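Local coordinates for protein methyl-coenzyme M reductase subunit gamma (Methanosarcina barkeri, PDB 1E6Y) that forms the gamma subunit of the nickel enzyme that releases methane from methyl-coenzyme M with coenzyme B as reductant, the last step of methanogenesis, at residues C[79-84]-C[125-130]; C[83-88]-C[186-191]. All blocks are in the same frame, centred on the assembly; numbering follows the deposited sequence.

Following the chain from the N terminus, strand 82-89, together with loop residues 79-81 in interaction 1, supplies the first side of both contacts. Interaction 1 closes the shorter loop: after 40 intervening residues, strand 121-126 returns antiparallel to the start of 82-89 and runs straight into helix 127-139. Interaction 2 closes a longer loop from the same strand, whose 97 intervening residues include that return, before the turn between strands 181-186 and 192-198 reaches Y84 and Q86. The two loops overlap, without strict nesting. R83 and Y84 belong to both, and M130 of the first packs against I85 of the second. Together they join the four-stranded sheet to a helix and to the separate three-stranded sheet.

Interaction 1: residues C[79-84]-C[125-130]; sequences GDRVRY and ARERDM
D80 and R128 are clasped side-on across the contact: NE of R128 lies 2.9 Å from OD1 of D80 and NH2 of R128 lies 2.9 Å from OD2, with the two flat groups turned 34° from each other. The NE bond is almost straight and reaches OD1 from its syn side, while the backbone N of R128 takes the anti side of the same oxygen at 3.0 Å. R128 reaches back to the carboxylate because its chi1 of 80° sets CG between backbone N and carbonyl carbon. A second salt bridge joins R81 and E127, which run side by side; NH1 of R81 stands 2.9 Å from OE2 of E127, above the carboxylate plane. Water 1 links the same pair, donating to OE2 and accepting from R81 NE. Both ion pairs adjoin the point where two antiparallel strands part and one turns into helix 127-139. R83 and A125 form a hydrogen-bonded pair, V82 and R126 the non-hydrogen-bonded pair beside it, and R126 is the helix N-cap. E127 N, in the first helical turn, gives its hydrogen to R81 O at 2.8 Å. R126 turns its guanidinium edge to D80 O, which NH1 meets at 2.9 Å, just beyond the Schellman motif that ends helix 74-78 at G79. Further along, the methionine M130 lays SD and CE against the backbone of Y84. In the outer shell, R43 pairs with the other carboxylate oxygen of E127, and G318 of the neighbouring beta subunit accepts from R126 NE.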
ATOM      1  N   GLY C  79      13.900  22.395 -35.908  1.00 12.04           N
ATOM      2  CA  GLY C  79      13.785  22.394 -34.460  1.00 12.36           C
ATOM      3  C   GLY C  79      12.551  23.118 -33.948  1.00 11.90           C
ATOM      4  O   GLY C  79      12.544  23.613 -32.819  1.00 12.01           O
ATOM      5  N   ASP C  80      11.506  23.168 -34.775  1.00 12.12           N
ATOM      6  CA  ASP C  80      10.231  23.793 -34.411  1.00 11.79           C
ATOM      7  C   ASP C  80       9.684  23.236 -33.102  1.00 11.57           C
ATOM      8  O   ASP C  80       9.856  22.051 -32.801  1.00 11.11           O
ATOM      9  CB  ASP C  80       9.182  23.541 -35.502  1.00 12.11           C
ATOM     10  CG  ASP C  80       9.391  24.390 -36.739  1.00 13.11           C
ATOM     11  OD1 ASP C  80       8.557  24.284 -37.661  1.00 13.31           O
ATOM     12  OD2 ASP C  80      10.367  25.164 -36.798  1.00 13.93           O
ATOM     13  N   ARG C  81       8.955  24.067 -32.362  1.00 11.67           N
ATOM     14  CA  ARG C  81       8.052  23.535 -31.346  1.00 11.46           C
ATOM     15  C   ARG C  81       7.067  22.540 -31.964  1.00 11.30           C
ATOM     16  O   ARG C  81       6.728  22.633 -33.155  1.00 10.92           O
ATOM     17  CB  ARG C  81       7.252  24.651 -30.679  1.00 12.45           C
ATOM     18  CG  ARG C  81       8.019  25.781 -30.019  1.00 12.76           C
ATOM     19  CD  ARG C  81       7.011  26.869 -29.629  1.00 13.73           C
ATOM     20  NE  ARG C  81       6.390  27.421 -30.832  1.00 14.14           N
ATOM     21  CZ  ARG C  81       5.365  28.272 -30.839  1.00 14.15           C
ATOM     22  NH1 ARG C  81       4.875  28.725 -31.995  1.00 13.21           N
ATOM     23  NH2 ARG C  81       4.821  28.653 -29.691  1.00 13.17           N
ATOM     24  N   VAL C  82       6.603  21.592 -31.158  1.00 10.76           N
ATOM     25  CA  VAL C  82       5.460  20.773 -31.534  1.00 10.95           C
ATOM     26  C   VAL C  82       4.191  21.539 -31.161  1.00 10.77           C
ATOM     27  O   VAL C  82       4.003  21.895 -29.995  1.00 10.96           O
ATOM     28  CB  VAL C  82       5.476  19.408 -30.798  1.00 10.88           C
ATOM     29  CG1 VAL C  82       4.234  18.595 -31.159  1.00 10.60           C
ATOM     30  CG2 VAL C  82       6.736  18.631 -31.164  1.00 11.34           C
ATOM     31  N   ARG C  83       3.410  21.928 -32.169  1.00 10.87           N
ATOM     32  CA  ARG C  83       2.122  22.579 -31.915  1.00 11.24           C
ATOM     33  C   ARG C  83       1.017  21.784 -32.608  1.00 10.88           C
ATOM     34  O   ARG C  83       1.258  20.654 -33.037  1.00 11.06           O
ATOM     35  CB  ARG C  83       2.102  24.025 -32.368  1.00 11.29           C
ATOM     36  CG  ARG C  83       3.153  24.977 -31.855  1.00 10.90           C
ATOM     37  CD  ARG C  83       3.283  24.978 -30.345  1.00 11.77           C
ATOM     38  NE  ARG C  83       2.071  25.249 -29.590  1.00 12.00           N
ATOM     39  CZ  ARG C  83       1.604  24.464 -28.626  1.00 11.81           C
ATOM     40  NH1 ARG C  83       0.501  24.814 -27.973  1.00 11.30           N
ATOM     41  NH2 ARG C  83       2.210  23.319 -28.310  1.00 12.13           N
ATOM     42  N   TYR C  84      -0.201  22.316 -32.638  1.00 10.88           N
ATOM     43  CA  TYR C  84      -1.360  21.487 -32.957  1.00 10.37           C
ATOM     44  C   TYR C  84      -2.452  22.189 -33.757  1.00 10.47           C
ATOM     45  O   TYR C  84      -2.543  23.416 -33.767  1.00 10.35           O
ATOM     46  CB  TYR C  84      -1.968  20.933 -31.665  1.00  9.93           C
ATOM     47  CG  TYR C  84      -2.706  21.971 -30.848  1.00 10.02           C
ATOM     48  CD1 TYR C  84      -4.083  22.151 -30.999  1.00 10.59           C
ATOM     49  CD2 TYR C  84      -2.014  22.855 -30.020  1.00 10.08           C
ATOM     50  CE1 TYR C  84      -4.747  23.193 -30.363  1.00 10.23           C
ATOM     51  CE2 TYR C  84      -2.669  23.900 -29.377  1.00 10.46           C
ATOM     52  CZ  TYR C  84      -4.035  24.065 -29.559  1.00 11.04           C
ATOM     53  OH  TYR C  84      -4.688  25.121 -28.966  1.00 11.64           O
ATOM     54  N   ALA C 125       2.332  18.119 -34.268  1.00  9.89           N
ATOM     55  CA  ALA C 125       3.503  17.925 -35.115  1.00  9.56           C
ATOM     56  C   ALA C 125       4.376  19.168 -35.021  1.00 10.27           C
ATOM     57  O   ALA C 125       3.935  20.197 -34.502  1.00 10.16           O
ATOM     58  CB  ALA C 125       3.073  17.684 -36.566  1.00  9.30           C
ATOM     59  N   ARG C 126       5.623  19.061 -35.482  1.00 10.00           N
ATOM     60  CA  ARG C 126       6.491  20.224 -35.596  1.00 10.61           C
ATOM     61  C   ARG C 126       5.700  21.337 -36.284  1.00 10.88           C
ATOM     62  O   ARG C 126       5.021  21.044 -37.272  1.00 12.01           O
ATOM     63  CB  ARG C 126       7.737  19.837 -36.393  1.00  9.41           C
ATOM     64  CG  ARG C 126       8.512  18.706 -35.705  1.00  9.38           C
ATOM     65  CD  ARG C 126       9.329  19.279 -34.540  1.00  9.25           C
ATOM     66  NE  ARG C 126      10.292  18.256 -34.099  1.00  9.54           N
ATOM     67  CZ  ARG C 126      11.369  18.540 -33.374  1.00  9.26           C
ATOM     68  NH1 ARG C 126      11.633  19.778 -32.985  1.00 10.60           N
ATOM     69  NH2 ARG C 126      12.179  17.528 -33.049  1.00  9.97           N
ATOM     70  N   GLU C 127       5.751  22.559 -35.764  1.00 11.26           N
ATOM     71  CA  GLU C 127       4.784  23.576 -36.159  1.00 11.72           C
ATOM     72  C   GLU C 127       4.597  23.743 -37.666  1.00 12.34           C
ATOM     73  O   GLU C 127       3.462  23.757 -38.141  1.00 12.48           O
ATOM     74  CB  GLU C 127       5.118  24.931 -35.536  1.00 11.34           C
ATOM     75  CG  GLU C 127       4.016  25.952 -35.778  1.00 11.22           C
ATOM     76  CD  GLU C 127       4.282  27.298 -35.143  1.00 11.56           C
ATOM     77  OE1 GLU C 127       3.398  28.171 -35.253  1.00 12.58           O
ATOM     78  OE2 GLU C 127       5.359  27.489 -34.540  1.00 12.38           O
ATOM     79  N   ARG C 128       5.689  23.832 -38.426  1.00 12.55           N
ATOM     80  CA  ARG C 128       5.553  24.029 -39.876  1.00 13.00           C
ATOM     81  C   ARG C 128       4.970  22.784 -40.530  1.00 12.94           C
ATOM     82  O   ARG C 128       4.208  22.908 -41.497  1.00 13.36           O
ATOM     83  CB  ARG C 128       6.843  24.453 -40.558  1.00 13.15           C
ATOM     84  CG  ARG C 128       7.849  23.348 -40.867  1.00 13.52           C
ATOM     85  CD  ARG C 128       9.164  23.987 -41.307  1.00 13.64           C
ATOM     86  NE  ARG C 128       9.700  24.813 -40.230  1.00 13.65           N
ATOM     87  CZ  ARG C 128      10.596  25.764 -40.373  1.00 14.21           C
ATOM     88  NH1 ARG C 128      11.114  26.087 -41.555  1.00 14.37           N
ATOM     89  NH2 ARG C 128      11.008  26.436 -39.300  1.00 13.85           N
ATOM     90  N   ASP C 129       5.304  21.593 -40.027  1.00 12.04           N
ATOM     91  CA  ASP C 129       4.715  20.351 -40.546  1.00 12.09           C
ATOM     92  C   ASP C 129       3.220  20.312 -40.252  1.00 11.69           C
ATOM     93  O   ASP C 129       2.424  19.888 -41.087  1.00 11.48           O
ATOM     94  CB  ASP C 129       5.358  19.113 -39.908  1.00 12.04           C
ATOM     95  CG  ASP C 129       6.870  19.086 -40.040  1.00 13.49           C
ATOM     96  OD1 ASP C 129       7.497  18.442 -39.179  1.00 12.56           O
ATOM     97  OD2 ASP C 129       7.431  19.657 -41.002  1.00 12.91           O
ATOM     98  N   MET C 130       2.860  20.693 -39.030  1.00 12.11           N
ATOM     99  CA  MET C 130       1.467  20.745 -38.605  1.00 12.64           C
ATOM    100  C   MET C 130       0.646  21.677 -39.503  1.00 12.93           C
ATOM    101  O   MET C 130      -0.463  21.330 -39.909  1.00 13.36           O
ATOM    102  CB  MET C 130       1.393  21.199 -37.140  1.00 12.23           C
ATOM    103  CG  MET C 130      -0.015  21.332 -36.578  1.00 12.95           C
ATOM    104  SD  MET C 130      -0.772  22.917 -36.997  1.00 12.17           S
ATOM    105  CE  MET C 130       0.298  24.044 -36.096  1.00 12.77           C
TER
HETATM  106  O   HOH W   1       7.490  26.378 -33.474  1.00 16.68           O

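Interaction 2: residues C[83-88]-C[186-191]; sequences RYIQFA and KDQVAI
Q188 and V189 occupy the two central positions of a type I beta turn, D187 to A190, that faces strand 82-89 at a distance, the closest CA atoms, of Q86 and Q188, being 7.9 Å apart. The Q188 side chain bridges the gap: NE2 donates to Y84 O at 3.1 Å from above the carbonyl plane, while OE1 accepts a weak bond from Q86 N at 3.3 Å. With chi1 at 67° and the chain extended beyond CG, NE2 is carried over one face of the Y84 ring, while CD and OE1 lie near its CE1 corner. The two planes are 28° apart, and CD of Q188 comes within 3.4 Å of CE1 of Y84. V189 touches the far end of the ring, its CG1 methyl standing 3.4 Å from Y84 OH. The D187 carboxylate ties the residue after the turn back to its start, OD1 accepting from I191 N at 2.8 Å. Behind the contact, L40 O takes a further bond from Q188 NE2, and H42 donates to the same Y84 oxygen. An alanine here in place of Q188 would probably take from L40 O and Y84 O the donor they share, and from Q86 N its weak acceptor, and leave one face of the Y84 ring less covered. The amide of Q86 belongs to the cofactor side, with OE1 accepting from R120, a coenzyme M-binding residue, and NE2 donating to R151 O. The turn between strands 181-186 and 192-198 thereby meets the four-stranded sheet, where strand 82-89 runs between 121-126 and 148-150, with I85 and F87 packed on helix 127-139.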
ATOM      1  N   ARG C  83       3.410  21.928 -32.169  1.00 10.87           N
ATOM      2  CA  ARG C  83       2.122  22.579 -31.915  1.00 11.24           C
ATOM      3  C   ARG C  83       1.017  21.784 -32.608  1.00 10.88           C
ATOM      4  O   ARG C  83       1.258  20.654 -33.037  1.00 11.06           O
ATOM      5  CB  ARG C  83       2.102  24.025 -32.368  1.00 11.29           C
ATOM      6  CG  ARG C  83       3.153  24.977 -31.855  1.00 10.90           C
ATOM      7  CD  ARG C  83       3.283  24.978 -30.345  1.00 11.77           C
ATOM      8  NE  ARG C  83       2.071  25.249 -29.590  1.00 12.00           N
ATOM      9  CZ  ARG C  83       1.604  24.464 -28.626  1.00 11.81           C
ATOM     10  NH1 ARG C  83       0.501  24.814 -27.973  1.00 11.30           N
ATOM     11  NH2 ARG C  83       2.210  23.319 -28.310  1.00 12.13           N
ATOM     12  N   TYR C  84      -0.201  22.316 -32.638  1.00 10.88           N
ATOM     13  CA  TYR C  84      -1.360  21.487 -32.957  1.00 10.37           C
ATOM     14  C   TYR C  84      -2.452  22.189 -33.757  1.00 10.47           C
ATOM     15  O   TYR C  84      -2.543  23.416 -33.767  1.00 10.35           O
ATOM     16  CB  TYR C  84      -1.968  20.933 -31.665  1.00  9.93           C
ATOM     17  CG  TYR C  84      -2.706  21.971 -30.848  1.00 10.02           C
ATOM     18  CD1 TYR C  84      -4.083  22.151 -30.999  1.00 10.59           C
ATOM     19  CD2 TYR C  84      -2.014  22.855 -30.020  1.00 10.08           C
ATOM     20  CE1 TYR C  84      -4.747  23.193 -30.363  1.00 10.23           C
ATOM     21  CE2 TYR C  84      -2.669  23.900 -29.377  1.00 10.46           C
ATOM     22  CZ  TYR C  84      -4.035  24.065 -29.559  1.00 11.04           C
ATOM     23  OH  TYR C  84      -4.688  25.121 -28.966  1.00 11.64           O
ATOM     24  N   ILE C  85      -3.295  21.383 -34.400  1.00 10.93           N
ATOM     25  CA  ILE C  85      -4.620  21.821 -34.827  1.00 11.18           C
ATOM     26  C   ILE C  85      -5.644  20.798 -34.347  1.00 11.51           C
ATOM     27  O   ILE C  85      -5.409  19.591 -34.421  1.00 11.74           O
ATOM     28  CB  ILE C  85      -4.718  21.976 -36.372  1.00 11.21           C
ATOM     29  CG1 ILE C  85      -6.141  22.398 -36.762  1.00 12.35           C
ATOM     30  CG2 ILE C  85      -4.328  20.679 -37.070  1.00 11.26           C
ATOM     31  CD1 ILE C  85      -6.251  22.999 -38.146  1.00 12.43           C
ATOM     32  N   GLN C  86      -6.737  21.289 -33.771  1.00 10.75           N
ATOM     33  CA  GLN C  86      -7.758  20.422 -33.194  1.00 11.02           C
ATOM     34  C   GLN C  86      -9.146  20.780 -33.721  1.00 11.40           C
ATOM     35  O   GLN C  86      -9.494  21.955 -33.824  1.00 11.04           O
ATOM     36  CB  GLN C  86      -7.729  20.536 -31.669  1.00 10.99           C
ATOM     37  CG  GLN C  86      -8.745  19.667 -30.958  1.00 11.01           C
ATOM     38  CD  GLN C  86      -8.424  19.499 -29.493  1.00 12.12           C
ATOM     39  OE1 GLN C  86      -7.756  18.545 -29.104  1.00 12.96           O
ATOM     40  NE2 GLN C  86      -8.892  20.429 -28.669  1.00 11.45           N
ATOM     41  N   PHE C  87      -9.925  19.756 -34.057  1.00 11.44           N
ATOM     42  CA  PHE C  87     -11.269  19.937 -34.599  1.00 12.31           C
ATOM     43  C   PHE C  87     -12.318  19.282 -33.709  1.00 12.31           C
ATOM     44  O   PHE C  87     -12.091  18.208 -33.151  1.00 11.84           O
ATOM     45  CB  PHE C  87     -11.374  19.312 -35.995  1.00 13.04           C
ATOM     46  CG  PHE C  87     -10.655  20.078 -37.067  1.00 13.34           C
ATOM     47  CD1 PHE C  87      -9.334  19.778 -37.384  1.00 13.72           C
ATOM     48  CD2 PHE C  87     -11.321  21.047 -37.812  1.00 14.08           C
ATOM     49  CE1 PHE C  87      -8.684  20.430 -38.430  1.00 14.25           C
ATOM     50  CE2 PHE C  87     -10.679  21.707 -38.862  1.00 13.77           C
ATOM     51  CZ  PHE C  87      -9.359  21.397 -39.170  1.00 13.71           C
ATOM     52  N   ALA C  88     -13.481  19.917 -33.617  1.00 11.68           N
ATOM     53  CA  ALA C  88     -14.705  19.242 -33.193  1.00 11.83           C
ATOM     54  C   ALA C  88     -15.585  19.064 -34.431  1.00 12.02           C
ATOM     55  O   ALA C  88     -15.613  19.936 -35.300  1.00 12.60           O
ATOM     56  CB  ALA C  88     -15.432  20.075 -32.141  1.00 11.23           C
ATOM     57  N   LYS C 186     -11.985  34.562 -34.083  1.00 15.16           N
ATOM     58  CA  LYS C 186     -11.125  34.251 -32.940  1.00 15.12           C
ATOM     59  C   LYS C 186     -10.243  33.070 -33.336  1.00 14.84           C
ATOM     60  O   LYS C 186     -10.590  32.325 -34.257  1.00 14.71           O
ATOM     61  CB  LYS C 186     -11.970  33.865 -31.720  1.00 15.38           C
ATOM     62  CG  LYS C 186     -13.041  34.876 -31.339  1.00 15.58           C
ATOM     63  CD  LYS C 186     -13.821  34.408 -30.125  1.00 16.08           C
ATOM     64  CE  LYS C 186     -15.062  35.253 -29.904  1.00 16.06           C
ATOM     65  NZ  LYS C 186     -15.861  34.765 -28.746  1.00 16.19           N
ATOM     66  N   ASP C 187      -9.099  32.904 -32.673  1.00 14.61           N
ATOM     67  CA  ASP C 187      -8.273  31.723 -32.927  1.00 14.35           C
ATOM     68  C   ASP C 187      -8.870  30.491 -32.246  1.00 14.01           C
ATOM     69  O   ASP C 187      -9.958  30.568 -31.676  1.00 13.74           O
ATOM     70  CB  ASP C 187      -6.805  31.957 -32.510  1.00 14.39           C
ATOM     71  CG  ASP C 187      -6.613  32.161 -31.002  1.00 14.96           C
ATOM     72  OD1 ASP C 187      -7.503  31.827 -30.192  1.00 14.61           O
ATOM     73  OD2 ASP C 187      -5.514  32.614 -30.619  1.00 15.66           O
ATOM     74  N   GLN C 188      -8.177  29.359 -32.313  1.00 13.68           N
ATOM     75  CA  GLN C 188      -8.761  28.108 -31.843  1.00 13.44           C
ATOM     76  C   GLN C 188      -8.870  27.996 -30.324  1.00 13.05           C
ATOM     77  O   GLN C 188      -9.604  27.148 -29.818  1.00 12.78           O
ATOM     78  CB  GLN C 188      -8.011  26.900 -32.423  1.00 13.16           C
ATOM     79  CG  GLN C 188      -6.576  26.718 -31.959  1.00 12.92           C
ATOM     80  CD  GLN C 188      -5.927  25.494 -32.583  1.00 13.20           C
ATOM     81  OE1 GLN C 188      -6.588  24.478 -32.826  1.00 12.80           O
ATOM     82  NE2 GLN C 188      -4.634  25.592 -32.876  1.00 12.30           N
ATOM     83  N   VAL C 189      -8.209  28.896 -29.598  1.00 13.37           N
ATOM     84  CA  VAL C 189      -8.446  29.018 -28.160  1.00 13.34           C
ATOM     85  C   VAL C 189      -9.220  30.292 -27.806  1.00 13.59           C
ATOM     86  O   VAL C 189      -9.137  30.796 -26.683  1.00 13.87           O
ATOM     87  CB  VAL C 189      -7.120  28.945 -27.348  1.00 14.12           C
ATOM     88  CG1 VAL C 189      -6.575  27.523 -27.376  1.00 14.68           C
ATOM     89  CG2 VAL C 189      -6.098  29.925 -27.897  1.00 14.39           C
ATOM     90  N   ALA C 190      -9.977  30.796 -28.781  1.00 13.96           N
ATOM     91  CA  ALA C 190     -10.973  31.850 -28.574  1.00 14.60           C
ATOM     92  C   ALA C 190     -10.413  33.236 -28.247  1.00 15.42           C
ATOM     93  O   ALA C 190     -11.129  34.089 -27.720  1.00 15.79           O
ATOM     94  CB  ALA C 190     -11.982  31.424 -27.502  1.00 13.61           C
ATOM     95  N   ILE C 191      -9.158  33.482 -28.616  1.00 16.37           N
ATOM     96  CA  ILE C 191      -8.595  34.829 -28.539  1.00 17.20           C
ATOM     97  C   ILE C 191      -8.929  35.583 -29.825  1.00 17.72           C
ATOM     98  O   ILE C 191      -8.677  35.086 -30.925  1.00 16.73           O
ATOM     99  CB  ILE C 191      -7.060  34.794 -28.354  1.00 17.95           C
ATOM    100  CG1 ILE C 191      -6.707  34.029 -27.077  1.00 18.25           C
ATOM    101  CG2 ILE C 191      -6.503  36.217 -28.280  1.00 18.17           C
ATOM    102  CD1 ILE C 191      -5.223  33.860 -26.858  1.00 19.67           C
TER